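Local coordinates for protein putative glutathionylspermidine synthase (Methylobacillus flagellatus, PDB 3N6X) that is probably an ATP-dependent ligase of the circularly permuted ATP-grasp family, possibly a glutathionylspermidine synthase, although its substrates are not established, at residues 146-151 with 161-166; 426-431 with 456-461; 142-147 with 430-435; 322-327 with 341-346. All blocks are in the same frame, centred on the assembly; numbering follows the deposited sequence.

Contact 1: residues 146-151 with 161-166; sequences GVDLVR and EDNLRT. With SO4 (sulfate ion), chain B.
Asn163 and Gly146 face each other as an antiparallel hydrogen-bonded pair: Gly146 N donates to Asn163 O at 2.9 Å, and Asn163 N returns a bond to Gly146 O at 2.8 Å. Glycine suits this place because a CB on Gly146 would crowd the CB of Asn163. One residue along, Val147 and Asp162 form a non-hydrogen-bonded pair, and beyond them Asp148 N donates to Glu161 O.

The side chain of Asn163 repays following outward. Its CB rests 3.2 Å from O1 of the sulfate. CG, lying beside the backbone N (chi1 -56°), sets the amide across the neighbouring strand, with OD1 left near the same sulfate oxygen. At the tip, ND2 gives Asp148 OD2 a nearly straight bond of 3.0 Å (171° at the hydrogen). The acceptor lies in the amide plane, yet the donor stands well above the carboxylate plane. A second, weak bond runs from ND2 to Gly146 O at 3.3 Å. An amide therefore fits here by donating to a carboxylate and a carbonyl at once. Asp148 OD2 also has Glu161 OE1 3.8 Å away, a like-charge approach probably eased by the salt bridge from Asp148 OD1 to Arg430.

Past the strand end, Arg165 N donates to sulfate O2 at 2.7 Å, and Thr166 N and OG1 both donate to O4. The pairing is that of a beta hairpin, strands 144-151 and 157-163, followed by a turn whose backbone N-H groups receive an anion; the sulfate probably came from the crystallisation liquor, but such ions often mark pockets, and this may be an anion site whose natural ligand is unknown.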
# COMPACT_ATOMS: atom_id res chain seq x y z
N GLY A 146 1.34 3.02 2.68
CA GLY A 146 1.20 2.54 1.31
C GLY A 146 0.24 3.43 0.55
O GLY A 146 -0.81 3.80 1.07
N VAL A 147 0.61 3.83 -0.66
CA VAL A 147 -0.21 4.73 -1.48
C VAL A 147 -0.53 4.03 -2.79
O VAL A 147 0.37 3.81 -3.58
CB VAL A 147 0.51 6.10 -1.74
CG1 VAL A 147 -0.39 7.07 -2.49
CG2 VAL A 147 1.02 6.72 -0.44
N ASP A 148 -1.79 3.67 -3.02
CA ASP A 148 -2.15 3.01 -4.27
C ASP A 148 -2.36 4.04 -5.39
O ASP A 148 -3.20 4.92 -5.27
CB ASP A 148 -3.37 2.07 -4.08
CG ASP A 148 -3.09 0.90 -3.14
OD1 ASP A 148 -2.03 0.24 -3.30
OD2 ASP A 148 -3.91 0.65 -2.22
N LEU A 149 -1.53 3.95 -6.44
CA LEU A 149 -1.52 4.93 -7.53
C LEU A 149 -1.87 4.31 -8.85
O LEU A 149 -1.47 3.19 -9.14
CB LEU A 149 -0.14 5.59 -7.66
CG LEU A 149 0.36 6.35 -6.46
CD1 LEU A 149 1.85 6.49 -6.50
CD2 LEU A 149 -0.29 7.71 -6.38
N VAL A 150 -2.54 5.09 -9.71
CA VAL A 150 -2.87 4.70 -11.08
C VAL A 150 -2.46 5.82 -12.02
O VAL A 150 -2.42 6.99 -11.61
CB VAL A 150 -4.35 4.28 -11.27
CG1 VAL A 150 -4.68 3.02 -10.47
CG2 VAL A 150 -5.32 5.42 -10.95
N ARG A 151 -2.12 5.47 -13.25
CA ARG A 151 -1.68 6.44 -14.26
C ARG A 151 -2.73 6.55 -15.37
O ARG A 151 -3.31 5.54 -15.76
CB ARG A 151 -0.34 6.00 -14.83
CG ARG A 151 0.38 7.07 -15.61
CD ARG A 151 1.67 6.54 -16.20
NE ARG A 151 2.47 7.61 -16.79
CZ ARG A 151 3.77 7.51 -17.04
NH1 ARG A 151 4.42 6.39 -16.75
NH2 ARG A 151 4.43 8.53 -17.57
N GLU A 161 -6.24 5.04 -3.03
CA GLU A 161 -6.46 4.69 -1.63
C GLU A 161 -5.19 4.89 -0.82
O GLU A 161 -4.09 4.74 -1.36
CB GLU A 161 -6.87 3.20 -1.56
CG GLU A 161 -7.50 2.76 -0.25
CD GLU A 161 -7.99 1.32 -0.24
OE1 GLU A 161 -7.54 0.53 -1.10
OE2 GLU A 161 -8.84 0.99 0.62
N ASP A 162 -5.34 5.15 0.49
CA ASP A 162 -4.21 5.25 1.43
C ASP A 162 -4.21 3.98 2.32
O ASP A 162 -5.28 3.44 2.60
CB ASP A 162 -4.33 6.53 2.28
CG ASP A 162 -4.34 7.82 1.46
OD1 ASP A 162 -3.31 8.14 0.82
OD2 ASP A 162 -5.38 8.53 1.48
N ASN A 163 -3.02 3.48 2.72
CA ASN A 163 -2.91 2.28 3.58
C ASN A 163 -2.01 2.59 4.76
O ASN A 163 -0.79 2.60 4.61
CB ASN A 163 -2.36 1.08 2.79
CG ASN A 163 -3.16 0.75 1.57
OD1 ASN A 163 -4.20 0.07 1.64
ND2 ASN A 163 -2.71 1.23 0.42
N LEU A 164 -2.61 2.87 5.93
CA LEU A 164 -1.89 3.37 7.10
C LEU A 164 -1.99 2.46 8.33
O LEU A 164 -1.53 2.86 9.41
CB LEU A 164 -2.42 4.79 7.47
CG LEU A 164 -2.64 5.79 6.32
CD1 LEU A 164 -3.42 6.99 6.81
CD2 LEU A 164 -1.34 6.25 5.73
N ARG A 165 -2.63 1.30 8.21
CA ARG A 165 -2.85 0.41 9.36
C ARG A 165 -1.66 -0.56 9.55
O ARG A 165 -0.83 -0.34 10.44
CB ARG A 165 -4.21 -0.32 9.23
CG ARG A 165 -5.38 0.65 9.38
CD ARG A 165 -6.69 0.11 8.86
NE ARG A 165 -7.60 1.19 8.51
CZ ARG A 165 -8.92 1.09 8.51
NH1 ARG A 165 -9.51 -0.05 8.86
NH2 ARG A 165 -9.67 2.13 8.18
N THR A 166 -1.56 -1.60 8.69
CA THR A 166 -0.41 -2.53 8.66
C THR A 166 -0.04 -2.75 7.16
O THR A 166 -0.23 -3.87 6.64
CB THR A 166 -0.76 -3.89 9.38
OG1 THR A 166 -1.91 -4.47 8.74
CG2 THR A 166 -1.01 -3.74 10.89
S SO4 B . -3.45 -1.51 5.53
O1 SO4 B . -2.78 -1.69 4.26
O2 SO4 B . -3.24 -0.16 6.01
O3 SO4 B . -4.86 -1.77 5.36
O4 SO4 B . -2.93 -2.45 6.49

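Contact 2: residues 426-431 with 456-461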
# COMPACT_ATOMS: atom_id res chain seq x y z
N HIS A 426 -3.75 -3.59 -17.88
CA HIS A 426 -3.90 -2.58 -16.83
C HIS A 426 -3.03 -2.86 -15.61
O HIS A 426 -2.96 -4.00 -15.13
CB HIS A 426 -5.38 -2.40 -16.45
CG HIS A 426 -6.23 -1.90 -17.58
ND1 HIS A 426 -6.06 -0.63 -18.11
CD2 HIS A 426 -7.24 -2.51 -18.24
CE1 HIS A 426 -6.95 -0.52 -19.08
NE2 HIS A 426 -7.69 -1.62 -19.20
N VAL A 427 -2.36 -1.82 -15.10
CA VAL A 427 -1.49 -1.92 -13.92
C VAL A 427 -1.82 -0.85 -12.88
O VAL A 427 -2.31 0.24 -13.22
CB VAL A 427 0.03 -1.83 -14.30
CG1 VAL A 427 0.51 -3.09 -14.99
CG2 VAL A 427 0.33 -0.58 -15.13
N ASP A 428 -1.42 -1.11 -11.63
CA ASP A 428 -1.43 -0.10 -10.59
C ASP A 428 -0.10 -0.14 -9.83
O ASP A 428 0.68 -1.09 -10.01
CB ASP A 428 -2.68 -0.19 -9.69
CG ASP A 428 -2.63 -1.22 -8.58
OD1 ASP A 428 -1.71 -2.05 -8.58
OD2 ASP A 428 -3.54 -1.20 -7.72
N LEU A 429 0.19 0.89 -9.03
CA LEU A 429 1.48 1.05 -8.38
C LEU A 429 1.34 1.33 -6.88
O LEU A 429 0.60 2.24 -6.49
CB LEU A 429 2.21 2.22 -9.07
CG LEU A 429 3.72 2.25 -8.95
CD1 LEU A 429 4.36 1.17 -9.84
CD2 LEU A 429 4.26 3.61 -9.31
N ARG A 430 2.07 0.59 -6.04
CA ARG A 430 2.08 0.85 -4.61
C ARG A 430 3.50 1.13 -4.04
O ARG A 430 4.18 0.20 -3.62
CB ARG A 430 1.36 -0.25 -3.79
CG ARG A 430 1.20 0.13 -2.30
CD ARG A 430 0.81 -1.04 -1.42
NE ARG A 430 -0.65 -1.18 -1.33
CZ ARG A 430 -1.27 -1.88 -0.39
NH1 ARG A 430 -0.58 -2.49 0.57
NH2 ARG A 430 -2.59 -1.97 -0.38
N PRO A 431 3.93 2.41 -3.97
CA PRO A 431 5.18 2.70 -3.26
C PRO A 431 4.92 2.77 -1.73
O PRO A 431 3.76 2.82 -1.30
CB PRO A 431 5.60 4.06 -3.83
CG PRO A 431 4.33 4.71 -4.27
CD PRO A 431 3.26 3.64 -4.44
N LEU A 456 -9.92 -4.80 -15.13
CA LEU A 456 -9.34 -3.73 -14.31
C LEU A 456 -9.12 -4.27 -12.89
O LEU A 456 -8.83 -3.51 -11.97
CB LEU A 456 -10.26 -2.50 -14.29
CG LEU A 456 -10.48 -1.83 -15.65
CD1 LEU A 456 -11.87 -1.24 -15.74
CD2 LEU A 456 -9.43 -0.78 -15.92
N VAL A 457 -9.25 -5.60 -12.73
CA VAL A 457 -9.06 -6.28 -11.46
C VAL A 457 -7.58 -6.72 -11.33
O VAL A 457 -7.20 -7.82 -11.77
CB VAL A 457 -10.07 -7.46 -11.27
CG1 VAL A 457 -9.88 -8.14 -9.90
CG2 VAL A 457 -11.51 -6.99 -11.44
N VAL A 458 -6.73 -5.83 -10.76
CA VAL A 458 -5.30 -6.10 -10.54
C VAL A 458 -5.13 -7.05 -9.35
O VAL A 458 -4.05 -7.59 -9.14
CB VAL A 458 -4.46 -4.81 -10.37
CG1 VAL A 458 -4.51 -3.96 -11.64
CG2 VAL A 458 -4.92 -4.00 -9.16
N ASN A 459 -6.23 -7.25 -8.59
CA ASN A 459 -6.28 -8.13 -7.43
C ASN A 459 -6.03 -9.59 -7.83
O ASN A 459 -6.66 -10.09 -8.77
CB ASN A 459 -7.62 -7.97 -6.70
CG ASN A 459 -8.00 -6.52 -6.44
OD1 ASN A 459 -8.56 -5.83 -7.31
ND2 ASN A 459 -7.68 -6.02 -5.26
N SER A 460 -5.09 -10.25 -7.13
CA SER A 460 -4.66 -11.63 -7.38
C SER A 460 -5.79 -12.68 -7.35
O SER A 460 -5.62 -13.78 -7.89
CB SER A 460 -3.54 -12.02 -6.41
OG SER A 460 -3.71 -11.41 -5.14
N SER A 461 -6.94 -12.33 -6.73
CA SER A 461 -8.11 -13.21 -6.61
C SER A 461 -8.72 -13.59 -7.97
O SER A 461 -9.16 -14.73 -8.15
CB SER A 461 -9.17 -12.56 -5.72
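Leu456 lays its CD2 methyl over the imidazole of His426, making a CH-pi contact. The methyl carbon stands 3.7 Å from the centroid of the His426 ring and only 11° off the ring normal, so it sits over the middle of the face. His426 carries its CG beside the backbone N (chi1 -63°), which presents the flat ring to the loop. A histidine serves well here, since it offers a broad face to the leucine while its ND1 makes a weak hydrogen bond to Leu411 O. Were His426 replaced by an alanine, the Leu456 methyl would probably lose its aromatic partner and a gap would open between strand and loop.

Plain van der Waals packing makes up the rest, and Val458 supplies it with both branches. Its CG1 comes within 3.8 Å of His426 O. Its CG2 reaches the Asp428 carboxylate, 3.4 Å from OD2. One methyl of the branched valine thus meets the backbone of the strand and the other an acidic side chain that projects from it toward the loop.

The charge at this spot is answered from elsewhere: Asp428 OD2 forms a salt bridge with Arg448, so the carboxylate can accept an apolar methyl beside it without going unpaired.

Strand 446-450 runs antiparallel alongside, bonded through the backbone to His426 and Asp428, and Val427 turns away from the loop onto Cys447, Val449 and Arg77. The loop also meets another sheet, where Leu456 packs on Met378 and Val380 of strand 378-380.

Contact 3: residues 142-147 with 430-435; sequences AHIAGV and RPFVLS
Ile144 and Leu434 lie side by side on one face of the antiparallel pairing, with Ile144 CG1 3.8 Å from Leu434 CD2. The isoleucine holds CG1 beside its backbone N (chi1 -48°), which leaves CG2 to approach the edge of the Phe432 ring, 4.4 Å from CD2. On the reverse face Ala145 meets Val433 CB to CB, and a methyl of Val147 adds to the same patch. Branched aliphatic residues suit both faces of so buried a pair of strands, while the small Ala145 probably leaves room for Val95 of helix 81-105 to pack on it.

Gly146 stands across from Phe432, and its lack of a side chain leaves room for the aliphatic part of Arg430, whose CD would otherwise be crowded.

Outward from the apolar groups comes the backbone. Ala145 and Val433 are a hydrogen-bonded pair: Ala145 N donates to Val433 O at 3.0 Å, and Val433 N donates to Ala145 O at 2.7 Å. Ser435 N bonds His143 O, whereas the bond from Val147 N to Pro431 O is weak. Pro431 has no N-H to give; its CD packs against Val147 O, at 3.0 Å. At the polar end a water collects three oxygens, lying 2.7 Å from Ala142 O, 2.8 Å from Val433 O and 2.6 Å from Ser435 OG; the serine is short and polar enough to share it.

Helix 199-209 covers the Ile144 and Leu434 face through Tyr199, helix 81-105 covers Ala145 and Val433 through Val95, and strand 439-441 continues the sheet beyond strand 423-435.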
# COMPACT_ATOMS: atom_id res chain seq x y z
N ALA A 142 1.82 7.13 11.12
CA ALA A 142 1.99 6.17 10.04
C ALA A 142 3.45 6.12 9.67
O ALA A 142 3.90 6.88 8.79
CB ALA A 142 1.14 6.57 8.83
N HIS A 143 4.21 5.26 10.36
CA HIS A 143 5.66 5.04 10.14
C HIS A 143 5.85 4.45 8.76
O HIS A 143 6.84 4.74 8.09
CB HIS A 143 6.24 4.13 11.25
CG HIS A 143 6.02 4.68 12.62
ND1 HIS A 143 4.77 4.63 13.22
CD2 HIS A 143 6.86 5.37 13.43
CE1 HIS A 143 4.90 5.26 14.38
NE2 HIS A 143 6.14 5.73 14.55
N ILE A 144 4.87 3.64 8.32
CA ILE A 144 4.81 3.09 6.97
C ILE A 144 3.43 3.44 6.38
O ILE A 144 2.39 3.11 6.98
CB ILE A 144 5.06 1.57 6.92
CG1 ILE A 144 6.31 1.16 7.73
CG2 ILE A 144 5.12 1.07 5.44
CD1 ILE A 144 6.49 -0.32 7.82
N ALA A 145 3.43 4.02 5.18
CA ALA A 145 2.21 4.36 4.47
C ALA A 145 2.29 3.85 3.05
O ALA A 145 3.23 4.19 2.33
CB ALA A 145 2.02 5.87 4.47
N GLY A 146 1.34 3.02 2.68
CA GLY A 146 1.20 2.54 1.31
C GLY A 146 0.24 3.43 0.55
O GLY A 146 -0.81 3.80 1.07
N VAL A 147 0.61 3.83 -0.66
CA VAL A 147 -0.21 4.73 -1.48
C VAL A 147 -0.53 4.03 -2.79
O VAL A 147 0.37 3.81 -3.58
CB VAL A 147 0.51 6.10 -1.74
CG1 VAL A 147 -0.39 7.07 -2.49
CG2 VAL A 147 1.02 6.72 -0.44
N ARG A 430 2.07 0.59 -6.04
CA ARG A 430 2.08 0.85 -4.61
C ARG A 430 3.50 1.13 -4.04
O ARG A 430 4.18 0.20 -3.62
CB ARG A 430 1.36 -0.25 -3.79
CG ARG A 430 1.20 0.13 -2.30
CD ARG A 430 0.81 -1.04 -1.42
NE ARG A 430 -0.65 -1.18 -1.33
CZ ARG A 430 -1.27 -1.88 -0.39
NH1 ARG A 430 -0.58 -2.49 0.57
NH2 ARG A 430 -2.59 -1.97 -0.38
N PRO A 431 3.93 2.41 -3.97
CA PRO A 431 5.18 2.70 -3.26
C PRO A 431 4.92 2.77 -1.73
O PRO A 431 3.76 2.82 -1.30
CB PRO A 431 5.60 4.06 -3.83
CG PRO A 431 4.33 4.71 -4.27
CD PRO A 431 3.26 3.64 -4.44
N PHE A 432 5.98 2.75 -0.93
CA PHE A 432 5.87 2.73 0.52
C PHE A 432 6.58 3.92 1.13
O PHE A 432 7.79 4.02 1.03
CB PHE A 432 6.44 1.41 1.09
CG PHE A 432 5.70 0.17 0.60
CD1 PHE A 432 6.02 -0.41 -0.63
CD2 PHE A 432 4.67 -0.38 1.36
CE1 PHE A 432 5.31 -1.52 -1.09
CE2 PHE A 432 3.97 -1.50 0.89
CZ PHE A 432 4.29 -2.06 -0.33
N VAL A 433 5.83 4.84 1.72
CA VAL A 433 6.42 6.03 2.31
C VAL A 433 6.85 5.73 3.74
O VAL A 433 6.04 5.26 4.55
CB VAL A 433 5.48 7.26 2.23
CG1 VAL A 433 6.13 8.48 2.84
CG2 VAL A 433 5.06 7.54 0.79
N LEU A 434 8.12 6.04 4.06
CA LEU A 434 8.68 5.79 5.39
C LEU A 434 8.91 7.07 6.14
O LEU A 434 9.60 7.95 5.65
CB LEU A 434 9.99 4.97 5.28
CG LEU A 434 9.85 3.58 4.60
CD1 LEU A 434 11.19 2.91 4.47
CD2 LEU A 434 8.89 2.67 5.39
N SER A 435 8.32 7.20 7.33
CA SER A 435 8.49 8.39 8.17
C SER A 435 9.12 8.01 9.50
O SER A 435 8.57 7.22 10.26
CB SER A 435 7.14 9.07 8.43
OG SER A 435 6.40 9.32 7.25
O HOH W 1 5.11 7.16 6.42

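Contact 4: residues 322-327 with 341-346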
# COMPACT_ATOMS: atom_id res chain seq x y z
N ASP A 322 -14.49 7.11 4.42
CA ASP A 322 -15.16 8.39 4.65
C ASP A 322 -14.20 9.56 4.89
O ASP A 322 -14.62 10.72 4.79
CB ASP A 322 -16.17 8.28 5.79
CG ASP A 322 -17.39 7.43 5.46
OD1 ASP A 322 -17.82 7.44 4.27
OD2 ASP A 322 -17.94 6.80 6.37
N THR A 323 -12.93 9.28 5.23
CA THR A 323 -11.96 10.35 5.48
C THR A 323 -11.18 10.67 4.21
O THR A 323 -10.75 11.81 4.03
CB THR A 323 -11.04 9.99 6.65
OG1 THR A 323 -11.85 9.59 7.75
CG2 THR A 323 -10.17 11.14 7.08
N TYR A 324 -11.01 9.67 3.33
CA TYR A 324 -10.28 9.76 2.06
C TYR A 324 -10.60 11.03 1.28
O TYR A 324 -9.70 11.65 0.70
CB TYR A 324 -10.57 8.50 1.20
CG TYR A 324 -10.09 8.60 -0.23
CD1 TYR A 324 -8.75 8.36 -0.55
CD2 TYR A 324 -10.96 8.93 -1.26
CE1 TYR A 324 -8.30 8.45 -1.87
CE2 TYR A 324 -10.52 9.04 -2.58
CZ TYR A 324 -9.19 8.78 -2.89
OH TYR A 324 -8.76 8.91 -4.18
N ILE A 325 -11.87 11.44 1.27
CA ILE A 325 -12.31 12.59 0.49
C ILE A 325 -11.78 13.94 1.01
O ILE A 325 -11.78 14.92 0.26
CB ILE A 325 -13.85 12.56 0.29
CG1 ILE A 325 -14.60 12.74 1.64
CG2 ILE A 325 -14.29 11.25 -0.44
CD1 ILE A 325 -16.10 13.06 1.50
N TYR A 326 -11.29 13.99 2.26
CA TYR A 326 -10.78 15.23 2.87
C TYR A 326 -9.27 15.41 2.73
O TYR A 326 -8.75 16.45 3.11
CB TYR A 326 -11.20 15.32 4.35
CG TYR A 326 -12.69 15.24 4.54
CD1 TYR A 326 -13.53 16.26 4.10
CD2 TYR A 326 -13.28 14.11 5.11
CE1 TYR A 326 -14.92 16.17 4.24
CE2 TYR A 326 -14.67 14.02 5.26
CZ TYR A 326 -15.48 15.04 4.80
OH TYR A 326 -16.84 14.94 4.94
N VAL A 327 -8.57 14.40 2.19
CA VAL A 327 -7.11 14.43 2.08
C VAL A 327 -6.58 15.66 1.31
O VAL A 327 -5.75 16.38 1.88
CB VAL A 327 -6.48 13.07 1.63
CG1 VAL A 327 -4.96 13.18 1.57
CG2 VAL A 327 -6.89 11.97 2.59
N LEU A 341 -0.58 15.18 -6.04
CA LEU A 341 -1.32 14.02 -6.56
C LEU A 341 -2.82 14.20 -6.35
O LEU A 341 -3.23 14.70 -5.31
CB LEU A 341 -0.85 12.71 -5.89
CG LEU A 341 0.64 12.37 -6.03
CD1 LEU A 341 0.99 11.15 -5.18
CD2 LEU A 341 1.03 12.13 -7.50
N SER A 342 -3.62 13.79 -7.32
CA SER A 342 -5.07 13.98 -7.23
C SER A 342 -5.77 12.80 -6.64
O SER A 342 -5.44 11.66 -6.95
CB SER A 342 -5.67 14.28 -8.60
OG SER A 342 -5.41 15.62 -8.98
N ASN A 343 -6.83 13.08 -5.88
CA ASN A 343 -7.77 12.09 -5.41
C ASN A 343 -8.66 11.69 -6.59
O ASN A 343 -8.70 12.40 -7.61
CB ASN A 343 -8.65 12.70 -4.31
CG ASN A 343 -8.32 12.26 -2.91
OD1 ASN A 343 -7.18 11.91 -2.58
ND2 ASN A 343 -9.31 12.33 -2.03
N VAL A 344 -9.38 10.60 -6.45
CA VAL A 344 -10.35 10.18 -7.46
C VAL A 344 -11.73 10.56 -6.89
O VAL A 344 -11.97 10.29 -5.71
CB VAL A 344 -10.24 8.64 -7.72
CG1 VAL A 344 -11.31 8.15 -8.69
CG2 VAL A 344 -8.85 8.28 -8.23
N PRO A 345 -12.65 11.21 -7.67
CA PRO A 345 -14.00 11.49 -7.12
C PRO A 345 -14.62 10.18 -6.65
O PRO A 345 -14.58 9.17 -7.37
CB PRO A 345 -14.75 12.10 -8.31
CG PRO A 345 -13.67 12.61 -9.21
CD PRO A 345 -12.55 11.65 -9.07
N THR A 346 -15.01 10.12 -5.37
CA THR A 346 -15.49 8.88 -4.78
C THR A 346 -16.83 9.07 -4.13
O THR A 346 -17.01 10.00 -3.35
CB THR A 346 -14.45 8.29 -3.81
OG1 THR A 346 -13.18 8.29 -4.46
CG2 THR A 346 -14.78 6.87 -3.37
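Tyr324 OH is held by two hydrogen bonds: it accepts from Val344 N at 2.9 Å, almost straight (171°), and it is also bonded to Val159 O on strand 157-163. Its backbone oxygen is taken as well, since Asn343 ND2 donates to Tyr324 O at 2.8 Å, approaching from above the carbonyl plane. The same amide lies flat on the phenol ring, the planes 5° apart and ND2 3.5 Å from CE2, near the rim. With CG anti to the backbone N (chi1 169°), Tyr324 extends its ring across to this partner. Asn343 OD1 accepts from Arg94, which helps fix the rotation of the amide.

Thr346 comes in roughly at a right angle, with OG1 3.3 Å from Tyr324 CE2, and that hydroxyl is itself tied to Val344 O at 2.7 Å. A phenylalanine at Tyr324 would probably keep the stack but leave Val344 N and Val159 O without their shared hydroxyl.

Ile325 CG2 makes a looser contact with Thr346 O, at 4.2 Å. This amide-aromatic stack, tethered at the phenol, fastens the turn before helix 327-335 to the short, weakly bonded strand 342-343, which lies parallel to strand 157-163 in the ATP-grasp family region.

All four contacts reach one mixed sheet; contacts 1 and 3 lie closest to the centre of the molecule. They share Gly146 and Val147, so strand 144-151 is flanked by strands 157-163 and 423-435, and their centres lie about 8 Å apart. Contact 2 follows strand 423-435 the other way and shares Arg430 and Pro431 with contact 3, about 17 Å between centres. Contact 4 lies about 12 Å from contact 1, centre to centre, beyond strand 157-163. Along the chain, contact 3 spans 282 intervening residues and encloses contact 4; contact 2 opens just before 430-435 and closes later, at 456-461. The sheet thus joins distant parts of the sequence, with the sulfate beside contact 1.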